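Local coordinates for IPT/TIG domain-containing protein BACOVA_02650 (Bacteroides ovatus, PDB 5E7H), which binds polysaccharide at the cell surface and probably captures xyloglucan before its transport into the periplasm for degradation, at residues A[170-178]-A[241-252]; A[187-197]-A[208-219]. All coordinates share one frame; numbering follows the deposited sequence.

Contact 1: A[170-178]-A[241-252]; sequences EVFTGPVFQ and PGSSQATIEVYF
F177 meets F252 because its CG stands anti to the carbonyl carbon (chi1 -67°), and F252 is set in the same way from the facing strand. The side chains come from opposite directions and form a T-shaped pair. The edge of F252 points at one face of F177, with planes at 75° and centroids 5.2 Å apart. F252 CZ sits off-centre, near the rim of that face, 3.6 Å from F177 CE1. F172 takes the tighter torsion, with CG between the backbone N and the carbonyl carbon (chi1 47°). Its side chain crosses that of I248 obliquely, and F172 CG lies 3.6 Å from I248 CG2. The two methyls of I248 have different partners: the branch methyl CG2 meets F172 and P175, and the chain end CD1 comes near F177 CZ. V250 is shared, with CG2 near both rings and V250 CB 4.0 Å from F177 CZ. F177, I248, V250 and F252 are buried between the two sheets of a beta-sandwich; F172, from the loop before strand 176-181, packs at its margin. Strand 176-181 lies in the five-stranded sheet and strand 246-259 in the other. The axes of their short segments come within 11.2 Å, and no direct hydrogen bond joins the segments. With an alanine here instead of F177, the F252 edge would probably lose the ring face it points at, and a gap would be likely to open beside V250. P175 CG rests 3.8 Å from A246 CB. Where the loops close in, G174 CA lies 3.9 Å from G242 CA; a CB on G174 would crowd it and be jammed against T173 O, so glycine is needed. One water accepts from E170 N and E249 N; another donates to T173 O and accepts from S244 N.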
loop_
_atom_site.group_PDB
_atom_site.type_symbol
_atom_site.label_atom_id
_atom_site.label_comp_id
_atom_site.label_asym_id
_atom_site.label_seq_id
_atom_site.Cartn_x
_atom_site.Cartn_y
_atom_site.Cartn_z
ATOM N N GLU A 170 7.538 8.347 -12.860
ATOM C CA GLU A 170 6.985 9.433 -13.681
ATOM C C GLU A 170 5.630 9.010 -14.177
ATOM O O GLU A 170 5.395 7.819 -14.403
ATOM C CB GLU A 170 7.870 9.752 -14.903
ATOM C CG GLU A 170 9.367 9.834 -14.679
ATOM C CD GLU A 170 9.836 11.203 -14.217
ATOM O OE1 GLU A 170 8.981 12.064 -13.911
ATOM O OE2 GLU A 170 11.069 11.416 -14.168
ATOM N N VAL A 171 4.735 9.971 -14.390
ATOM C CA VAL A 171 3.447 9.626 -14.953
ATOM C C VAL A 171 3.647 9.121 -16.375
ATOM O O VAL A 171 4.628 9.473 -17.059
ATOM C CB VAL A 171 2.466 10.813 -14.946
ATOM C CG1 VAL A 171 2.112 11.188 -13.496
ATOM C CG2 VAL A 171 3.035 11.974 -15.695
ATOM N N PHE A 172 2.710 8.301 -16.794
ATOM C CA PHE A 172 2.743 7.684 -18.117
ATOM C C PHE A 172 1.354 7.697 -18.722
ATOM O O PHE A 172 0.357 7.865 -18.022
ATOM C CB PHE A 172 3.300 6.252 -18.026
ATOM C CG PHE A 172 2.688 5.423 -16.928
ATOM C CD1 PHE A 172 1.462 4.801 -17.101
ATOM C CD2 PHE A 172 3.352 5.252 -15.717
ATOM C CE1 PHE A 172 0.905 4.036 -16.087
ATOM C CE2 PHE A 172 2.807 4.505 -14.711
ATOM C CZ PHE A 172 1.586 3.887 -14.885
ATOM N N THR A 173 1.299 7.543 -20.042
ATOM C CA THR A 173 0.045 7.520 -20.769
ATOM C C THR A 173 0.007 6.297 -21.671
ATOM O O THR A 173 0.764 6.204 -22.649
ATOM C CB THR A 173 -0.152 8.785 -21.628
ATOM O OG1 THR A 173 -0.036 9.946 -20.800
ATOM C CG2 THR A 173 -1.522 8.762 -22.300
ATOM N N GLY A 174 -0.882 5.370 -21.337
ATOM C CA GLY A 174 -1.071 4.150 -22.108
ATOM C C GLY A 174 -1.044 2.933 -21.203
ATOM O O GLY A 174 -2.038 2.214 -21.095
ATOM N N PRO A 175 0.092 2.700 -20.534
ATOM C CA PRO A 175 0.209 1.469 -19.746
ATOM C C PRO A 175 -0.798 1.388 -18.604
ATOM O O PRO A 175 -1.150 2.413 -18.009
ATOM C CB PRO A 175 1.649 1.526 -19.239
ATOM C CG PRO A 175 2.363 2.296 -20.308
ATOM C CD PRO A 175 1.397 3.351 -20.728
ATOM N N VAL A 176 -1.270 0.175 -18.345
ATOM C CA VAL A 176 -2.194 -0.098 -17.234
ATOM C C VAL A 176 -1.860 -1.422 -16.577
ATOM O O VAL A 176 -1.141 -2.242 -17.148
ATOM C CB VAL A 176 -3.667 -0.152 -17.699
ATOM C CG1 VAL A 176 -4.119 1.178 -18.258
ATOM C CG2 VAL A 176 -3.881 -1.291 -18.718
ATOM N N PHE A 177 -2.424 -1.635 -15.390
ATOM C CA PHE A 177 -2.207 -2.847 -14.623
ATOM C C PHE A 177 -3.486 -3.640 -14.437
ATOM O O PHE A 177 -4.582 -3.078 -14.327
ATOM C CB PHE A 177 -1.614 -2.518 -13.250
ATOM C CG PHE A 177 -0.227 -1.963 -13.323
ATOM C CD1 PHE A 177 0.879 -2.806 -13.305
ATOM C CD2 PHE A 177 -0.013 -0.601 -13.467
ATOM C CE1 PHE A 177 2.169 -2.303 -13.412
ATOM C CE2 PHE A 177 1.284 -0.095 -13.562
ATOM C CZ PHE A 177 2.370 -0.951 -13.542
ATOM N N GLN A 178 -3.314 -4.953 -14.426
ATOM C CA GLN A 178 -4.349 -5.905 -14.028
ATOM C C GLN A 178 -3.916 -6.546 -12.721
ATOM O O GLN A 178 -2.767 -6.948 -12.578
ATOM C CB GLN A 178 -4.555 -6.974 -15.114
ATOM C CG GLN A 178 -5.512 -8.092 -14.703
ATOM C CD GLN A 178 -5.586 -9.216 -15.681
ATOM O OE1 GLN A 178 -4.794 -9.333 -16.622
ATOM N NE2 GLN A 178 -6.557 -10.071 -15.459
ATOM N N PRO A 241 -2.313 -0.716 -23.711
ATOM C CA PRO A 241 -3.327 -0.548 -24.754
ATOM C C PRO A 241 -3.231 0.797 -25.479
ATOM O O PRO A 241 -4.002 1.032 -26.413
ATOM C CB PRO A 241 -4.654 -0.686 -23.980
ATOM C CG PRO A 241 -4.342 -0.409 -22.574
ATOM C CD PRO A 241 -2.889 -0.765 -22.351
ATOM N N GLY A 242 -2.279 1.640 -25.083
ATOM C CA GLY A 242 -2.081 2.952 -25.690
ATOM C C GLY A 242 -1.493 2.903 -27.089
ATOM O O GLY A 242 -0.915 1.901 -27.495
ATOM N N SER A 243 -1.645 3.997 -27.827
ATOM C CA SER A 243 -1.209 4.048 -29.222
ATOM C C SER A 243 0.279 4.368 -29.386
ATOM O O SER A 243 0.790 4.366 -30.514
ATOM C CB SER A 243 -2.032 5.081 -29.982
ATOM O OG SER A 243 -1.862 6.364 -29.413
ATOM N N SER A 244 0.960 4.651 -28.282
ATOM C CA SER A 244 2.385 4.960 -28.289
ATOM C C SER A 244 3.179 4.079 -27.351
ATOM O O SER A 244 2.724 3.686 -26.266
ATOM C CB SER A 244 2.625 6.420 -27.896
ATOM O OG SER A 244 4.015 6.691 -27.719
ATOM N N GLN A 245 4.401 3.812 -27.769
ATOM C CA GLN A 245 5.426 3.265 -26.898
ATOM C C GLN A 245 5.519 4.115 -25.633
ATOM O O GLN A 245 5.266 5.316 -25.669
ATOM C CB GLN A 245 6.765 3.241 -27.647
ATOM C CG GLN A 245 7.940 2.669 -26.884
ATOM C CD GLN A 245 9.259 2.760 -27.662
ATOM O OE1 GLN A 245 10.324 2.603 -27.071
ATOM N NE2 GLN A 245 9.200 3.031 -28.964
ATOM N N ALA A 246 5.874 3.480 -24.529
ATOM C CA ALA A 246 6.062 4.186 -23.272
ATOM C C ALA A 246 7.118 3.498 -22.450
ATOM O O ALA A 246 7.301 2.292 -22.553
ATOM C CB ALA A 246 4.759 4.220 -22.497
ATOM N N THR A 247 7.766 4.247 -21.568
ATOM C CA THR A 247 8.715 3.671 -20.642
ATOM C C THR A 247 8.180 4.000 -19.268
ATOM O O THR A 247 7.771 5.133 -19.010
ATOM C CB THR A 247 10.133 4.225 -20.899
ATOM O OG1 THR A 247 10.559 3.807 -22.211
ATOM C CG2 THR A 247 11.117 3.739 -19.861
ATOM N N ILE A 248 8.108 2.996 -18.404
ATOM C CA ILE A 248 7.587 3.220 -17.061
ATOM C C ILE A 248 8.549 2.623 -16.045
ATOM O O ILE A 248 9.426 1.839 -16.391
ATOM C CB ILE A 248 6.165 2.634 -16.882
ATOM C CG1 ILE A 248 6.183 1.093 -16.759
ATOM C CG2 ILE A 248 5.254 3.087 -18.045
ATOM C CD1 ILE A 248 4.820 0.452 -16.470
ATOM N N GLU A 249 8.392 3.023 -14.787
ATOM C CA GLU A 249 9.195 2.480 -13.697
ATOM C C GLU A 249 8.319 2.493 -12.461
ATOM O O GLU A 249 8.091 3.558 -11.867
ATOM C CB GLU A 249 10.483 3.282 -13.506
ATOM C CG GLU A 249 11.380 2.712 -12.448
ATOM C CD GLU A 249 12.659 3.498 -12.240
ATOM O OE1 GLU A 249 12.881 4.533 -12.925
ATOM O OE2 GLU A 249 13.450 3.059 -11.388
ATOM N N VAL A 250 7.793 1.321 -12.109
ATOM C CA VAL A 250 6.791 1.201 -11.045
ATOM C C VAL A 250 7.206 0.089 -10.106
ATOM O O VAL A 250 7.583 -0.999 -10.555
ATOM C CB VAL A 250 5.394 0.913 -11.614
ATOM C CG1 VAL A 250 4.342 0.862 -10.507
ATOM C CG2 VAL A 250 5.025 1.970 -12.659
ATOM N N TYR A 251 7.150 0.355 -8.801
ATOM C CA TYR A 251 7.484 -0.653 -7.787
ATOM C C TYR A 251 6.291 -0.889 -6.884
ATOM O O TYR A 251 5.496 0.026 -6.660
ATOM C CB TYR A 251 8.701 -0.223 -6.931
ATOM C CG TYR A 251 9.924 0.044 -7.789
ATOM C CD1 TYR A 251 10.743 -0.993 -8.205
ATOM C CD2 TYR A 251 10.195 1.319 -8.260
ATOM C CE1 TYR A 251 11.818 -0.764 -9.038
ATOM C CE2 TYR A 251 11.274 1.561 -9.088
ATOM C CZ TYR A 251 12.077 0.509 -9.483
ATOM O OH TYR A 251 13.154 0.698 -10.324
ATOM N N PHE A 252 6.183 -2.121 -6.387
ATOM C CA PHE A 252 5.093 -2.547 -5.494
ATOM C C PHE A 252 5.627 -3.295 -4.285
ATOM O O PHE A 252 6.595 -4.044 -4.393
ATOM C CB PHE A 252 4.113 -3.502 -6.201
ATOM C CG PHE A 252 3.481 -2.980 -7.465
ATOM C CD1 PHE A 252 4.142 -3.041 -8.683
ATOM C CD2 PHE A 252 2.199 -2.476 -7.441
ATOM C CE1 PHE A 252 3.528 -2.569 -9.838
ATOM C CE2 PHE A 252 1.594 -2.020 -8.600
ATOM C CZ PHE A 252 2.268 -2.081 -9.793
HETATM O O HOH W 1 7.270 5.735 -14.588
HETATM O O HOH W 2 0.042 5.438 -25.274
#

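Contact 2: A[187-197]-A[208-219]; sequences AALNGYVPVSS and MQCSVSLSSVVA
A beta-sandwich edge is bridged here: strand 189-192, outermost in its sheet, and the loop after it face strand 207-213 of the other sheet. L189 and V212 reach tip to tip, and L189 CD2 lies 3.9 Å from V212 CG1. Y192 CE1 leans on the same methyl at a slant to the ring. Y192 OH lies 2.7 Å from a water; this water donates to S211 O. A second water joins V195 O to S211 N. M208 SD lies 3.5 Å from S196 N, and the extended chain carries CE to P194 CB. Two hydrogen bonds join S197 and Q209. S197 N donates to Q209 O at 2.8 Å, almost straight at 175°. Q209 NE2 donates to S197 OG at 2.9 Å, with the oxygen close to the amide plane. Q209 CG is anti to the backbone N (chi1 174°), and the extended chain brings the amide alongside S197. Its OE1 accepts from R256 and from T11 in the IPT/TIG region, which should fix the amide rotation. V217 CA makes a CA-H...O contact with A187 O at 3.1 Å. G191 and Y192, both opposite F177, form a G1 beta bulge in the strand; the chain turns a corner there and crosses to strand 207-213, as where a loop closes the edge of a beta-sandwich.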
loop_
_atom_site.group_PDB
_atom_site.type_symbol
_atom_site.label_atom_id
_atom_site.label_comp_id
_atom_site.label_asym_id
_atom_site.label_seq_id
_atom_site.Cartn_x
_atom_site.Cartn_y
_atom_site.Cartn_z
ATOM N N ALA A 187 -13.047 -11.881 -12.707
ATOM C CA ALA A 187 -13.278 -10.978 -11.582
ATOM C C ALA A 187 -12.153 -9.972 -11.386
ATOM O O ALA A 187 -12.203 -9.152 -10.485
ATOM C CB ALA A 187 -13.463 -11.774 -10.292
ATOM N N ALA A 188 -11.136 -10.031 -12.233
ATOM C CA ALA A 188 -9.953 -9.202 -12.022
ATOM C C ALA A 188 -10.182 -7.706 -12.201
ATOM O O ALA A 188 -11.110 -7.281 -12.886
ATOM C CB ALA A 188 -8.861 -9.652 -12.955
ATOM N N LEU A 189 -9.317 -6.924 -11.568
ATOM C CA LEU A 189 -9.263 -5.488 -11.773
ATOM C C LEU A 189 -8.434 -5.252 -13.014
ATOM O O LEU A 189 -7.298 -5.672 -13.065
ATOM C CB LEU A 189 -8.659 -4.792 -10.562
ATOM C CG LEU A 189 -8.329 -3.308 -10.695
ATOM C CD1 LEU A 189 -9.613 -2.529 -10.944
ATOM C CD2 LEU A 189 -7.608 -2.808 -9.452
ATOM N N ASN A 190 -9.010 -4.591 -14.009
ATOM C CA ASN A 190 -8.280 -4.285 -15.237
ATOM C C ASN A 190 -8.215 -2.793 -15.481
ATOM O O ASN A 190 -9.056 -2.033 -14.992
ATOM C CB ASN A 190 -8.914 -4.979 -16.434
ATOM C CG ASN A 190 -8.445 -6.407 -16.573
ATOM O OD1 ASN A 190 -7.320 -6.679 -17.013
ATOM N ND2 ASN A 190 -9.295 -7.323 -16.191
ATOM N N GLY A 191 -7.220 -2.379 -16.260
ATOM C CA GLY A 191 -7.094 -0.991 -16.655
ATOM C C GLY A 191 -6.719 -0.034 -15.545
ATOM O O GLY A 191 -7.013 1.172 -15.624
ATOM N N TYR A 192 -6.044 -0.549 -14.533
ATOM C CA TYR A 192 -5.743 0.226 -13.331
ATOM C C TYR A 192 -4.468 1.038 -13.464
ATOM O O TYR A 192 -3.427 0.518 -13.856
ATOM C CB TYR A 192 -5.628 -0.699 -12.114
ATOM C CG TYR A 192 -5.371 0.037 -10.814
ATOM C CD1 TYR A 192 -6.364 0.807 -10.239
ATOM C CD2 TYR A 192 -4.133 -0.012 -10.180
ATOM C CE1 TYR A 192 -6.138 1.503 -9.059
ATOM C CE2 TYR A 192 -3.908 0.684 -8.992
ATOM C CZ TYR A 192 -4.915 1.440 -8.459
ATOM O OH TYR A 192 -4.712 2.164 -7.295
ATOM N N VAL A 193 -4.571 2.319 -13.122
ATOM C CA VAL A 193 -3.417 3.186 -12.976
ATOM C C VAL A 193 -3.282 3.536 -11.483
ATOM O O VAL A 193 -4.238 4.050 -10.908
ATOM C CB VAL A 193 -3.559 4.471 -13.811
ATOM C CG1 VAL A 193 -2.343 5.367 -13.649
ATOM C CG2 VAL A 193 -3.785 4.113 -15.303
ATOM N N PRO A 194 -2.124 3.243 -10.875
ATOM C CA PRO A 194 -1.949 3.528 -9.436
ATOM C C PRO A 194 -2.266 4.962 -9.057
ATOM O O PRO A 194 -1.763 5.889 -9.701
ATOM C CB PRO A 194 -0.482 3.221 -9.204
ATOM C CG PRO A 194 -0.175 2.139 -10.209
ATOM C CD PRO A 194 -0.949 2.545 -11.429
ATOM N N VAL A 195 -3.132 5.126 -8.054
ATOM C CA VAL A 195 -3.455 6.438 -7.495
ATOM C C VAL A 195 -3.409 6.335 -5.979
ATOM O O VAL A 195 -3.700 5.308 -5.394
ATOM C CB VAL A 195 -4.832 6.967 -7.936
ATOM C CG1 VAL A 195 -4.827 7.327 -9.422
ATOM C CG2 VAL A 195 -5.934 5.969 -7.628
ATOM N N SER A 196 -3.069 7.444 -5.351
ATOM C CA SER A 196 -2.924 7.476 -3.904
ATOM C C SER A 196 -4.258 7.430 -3.171
ATOM O O SER A 196 -5.190 8.169 -3.514
ATOM C CB SER A 196 -2.170 8.746 -3.508
ATOM O OG SER A 196 -2.285 8.969 -2.115
ATOM N N SER A 197 -4.335 6.594 -2.138
ATOM C CA SER A 197 -5.520 6.556 -1.286
ATOM C C SER A 197 -5.652 7.840 -0.468
ATOM O O SER A 197 -6.736 8.175 0.020
ATOM C CB SER A 197 -5.465 5.355 -0.363
ATOM O OG SER A 197 -4.348 5.403 0.504
ATOM N N MET A 208 3.488 5.717 -2.320
ATOM C CA MET A 208 2.116 5.994 -1.913
ATOM C C MET A 208 1.428 4.699 -1.539
ATOM O O MET A 208 1.831 3.606 -1.991
ATOM C CB MET A 208 1.335 6.692 -3.027
ATOM C CG MET A 208 1.367 5.970 -4.330
ATOM S SD MET A 208 0.342 6.795 -5.581
ATOM C CE MET A 208 0.819 5.856 -7.029
ATOM N N GLN A 209 0.403 4.819 -0.706
ATOM C CA GLN A 209 -0.495 3.712 -0.474
ATOM C C GLN A 209 -1.594 3.749 -1.520
ATOM O O GLN A 209 -2.235 4.780 -1.723
ATOM C CB GLN A 209 -1.097 3.778 0.917
ATOM C CG GLN A 209 -2.152 2.704 1.156
ATOM C CD GLN A 209 -2.709 2.782 2.572
ATOM O OE1 GLN A 209 -2.252 2.088 3.482
ATOM N NE2 GLN A 209 -3.649 3.676 2.766
ATOM N N CYS A 210 -1.818 2.613 -2.169
ATOM C CA CYS A 210 -2.933 2.415 -3.078
ATOM C C CYS A 210 -3.933 1.474 -2.422
ATOM O O CYS A 210 -3.534 0.553 -1.711
ATOM C CB CYS A 210 -2.474 1.807 -4.397
ATOM S SG CYS A 210 -1.261 2.804 -5.289
ATOM N N SER A 211 -5.209 1.686 -2.693
ATOM C CA SER A 211 -6.282 0.916 -2.088
ATOM C C SER A 211 -7.380 0.695 -3.117
ATOM O O SER A 211 -7.783 1.644 -3.794
ATOM C CB SER A 211 -6.854 1.658 -0.867
ATOM O OG SER A 211 -7.755 0.847 -0.157
ATOM N N VAL A 212 -7.849 -0.543 -3.244
ATOM C CA VAL A 212 -9.063 -0.819 -4.027
ATOM C C VAL A 212 -10.020 -1.712 -3.235
ATOM O O VAL A 212 -9.583 -2.502 -2.399
ATOM C CB VAL A 212 -8.744 -1.491 -5.386
ATOM C CG1 VAL A 212 -7.887 -0.567 -6.247
ATOM C CG2 VAL A 212 -8.056 -2.833 -5.203
ATOM N N SER A 213 -11.326 -1.594 -3.481
ATOM C CA SER A 213 -12.254 -2.544 -2.880
ATOM C C SER A 213 -11.847 -3.962 -3.279
ATOM O O SER A 213 -11.513 -4.234 -4.437
ATOM C CB SER A 213 -13.691 -2.280 -3.325
ATOM O OG SER A 213 -14.166 -1.067 -2.779
ATOM N N LEU A 214 -11.877 -4.887 -2.325
ATOM C CA LEU A 214 -11.519 -6.256 -2.665
ATOM C C LEU A 214 -12.523 -6.833 -3.660
ATOM O O LEU A 214 -12.163 -7.704 -4.448
ATOM C CB LEU A 214 -11.432 -7.130 -1.401
ATOM C CG LEU A 214 -10.867 -8.547 -1.605
ATOM C CD1 LEU A 214 -9.442 -8.513 -2.170
ATOM C CD2 LEU A 214 -10.874 -9.331 -0.277
ATOM N N SER A 215 -13.760 -6.336 -3.666
ATOM C CA SER A 215 -14.752 -6.782 -4.641
ATOM C C SER A 215 -14.361 -6.451 -6.089
ATOM O O SER A 215 -14.956 -7.005 -7.024
ATOM C CB SER A 215 -16.119 -6.167 -4.324
ATOM O OG SER A 215 -16.091 -4.750 -4.430
ATOM N N SER A 216 -13.401 -5.544 -6.279
ATOM C CA SER A 216 -12.957 -5.218 -7.638
ATOM C C SER A 216 -12.000 -6.271 -8.192
ATOM O O SER A 216 -11.689 -6.229 -9.388
ATOM C CB SER A 216 -12.309 -3.838 -7.691
ATOM O OG SER A 216 -11.048 -3.834 -7.078
ATOM N N VAL A 217 -11.560 -7.225 -7.365
ATOM C CA VAL A 217 -10.725 -8.316 -7.880
ATOM C C VAL A 217 -11.251 -9.690 -7.413
ATOM O O VAL A 217 -10.828 -10.707 -7.956
ATOM C CB VAL A 217 -9.172 -8.096 -7.576
ATOM C CG1 VAL A 217 -8.860 -6.802 -6.915
ATOM C CG2 VAL A 217 -8.440 -9.295 -7.017
ATOM N N VAL A 218 -12.267 -9.717 -6.539
ATOM C CA VAL A 218 -12.819 -10.956 -5.992
ATOM C C VAL A 218 -14.340 -10.947 -6.145
ATOM O O VAL A 218 -14.985 -9.980 -5.738
ATOM C CB VAL A 218 -12.432 -11.117 -4.492
ATOM C CG1 VAL A 218 -13.228 -12.265 -3.838
ATOM C CG2 VAL A 218 -10.901 -11.298 -4.339
ATOM N N ALA A 219 -14.900 -12.019 -6.714
ATOM C CA ALA A 219 -16.328 -12.089 -7.024
ATOM C C ALA A 219 -17.175 -12.762 -5.938
ATOM O O ALA A 219 -18.409 -12.719 -5.988
ATOM C CB ALA A 219 -16.527 -12.822 -8.325
HETATM O O HOH W 3 -14.529 -8.470 -9.381
HETATM O O HOH W 4 -12.993 -4.991 -11.361
HETATM O O HOH W 5 -7.068 2.965 -6.130
HETATM O O HOH W 6 -5.891 4.297 -3.969
#

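How the contacts relate
After the IPT/TIG region, the chain enters the xyloglucan-binding domain, which holds all four segments. It passes 170-178 first, then 187-197. Contact 2 closes the shorter loop when 208-219 returns against 187-197, with ten residues between. The chain then runs through strand 233-240 before 241-252 meets 170-178 and closes the longer loop of contact 1. Contact 2 thus lies wholly within contact 1, and the two do not cross. They also touch: strands 176-181 and 189-192 are antiparallel neighbours, with F177 N 2.8 Å from Y192 O, a probable hydrogen bond. Both contacts tie this five-stranded sheet to the opposing one, at strands 246-259 and 207-213.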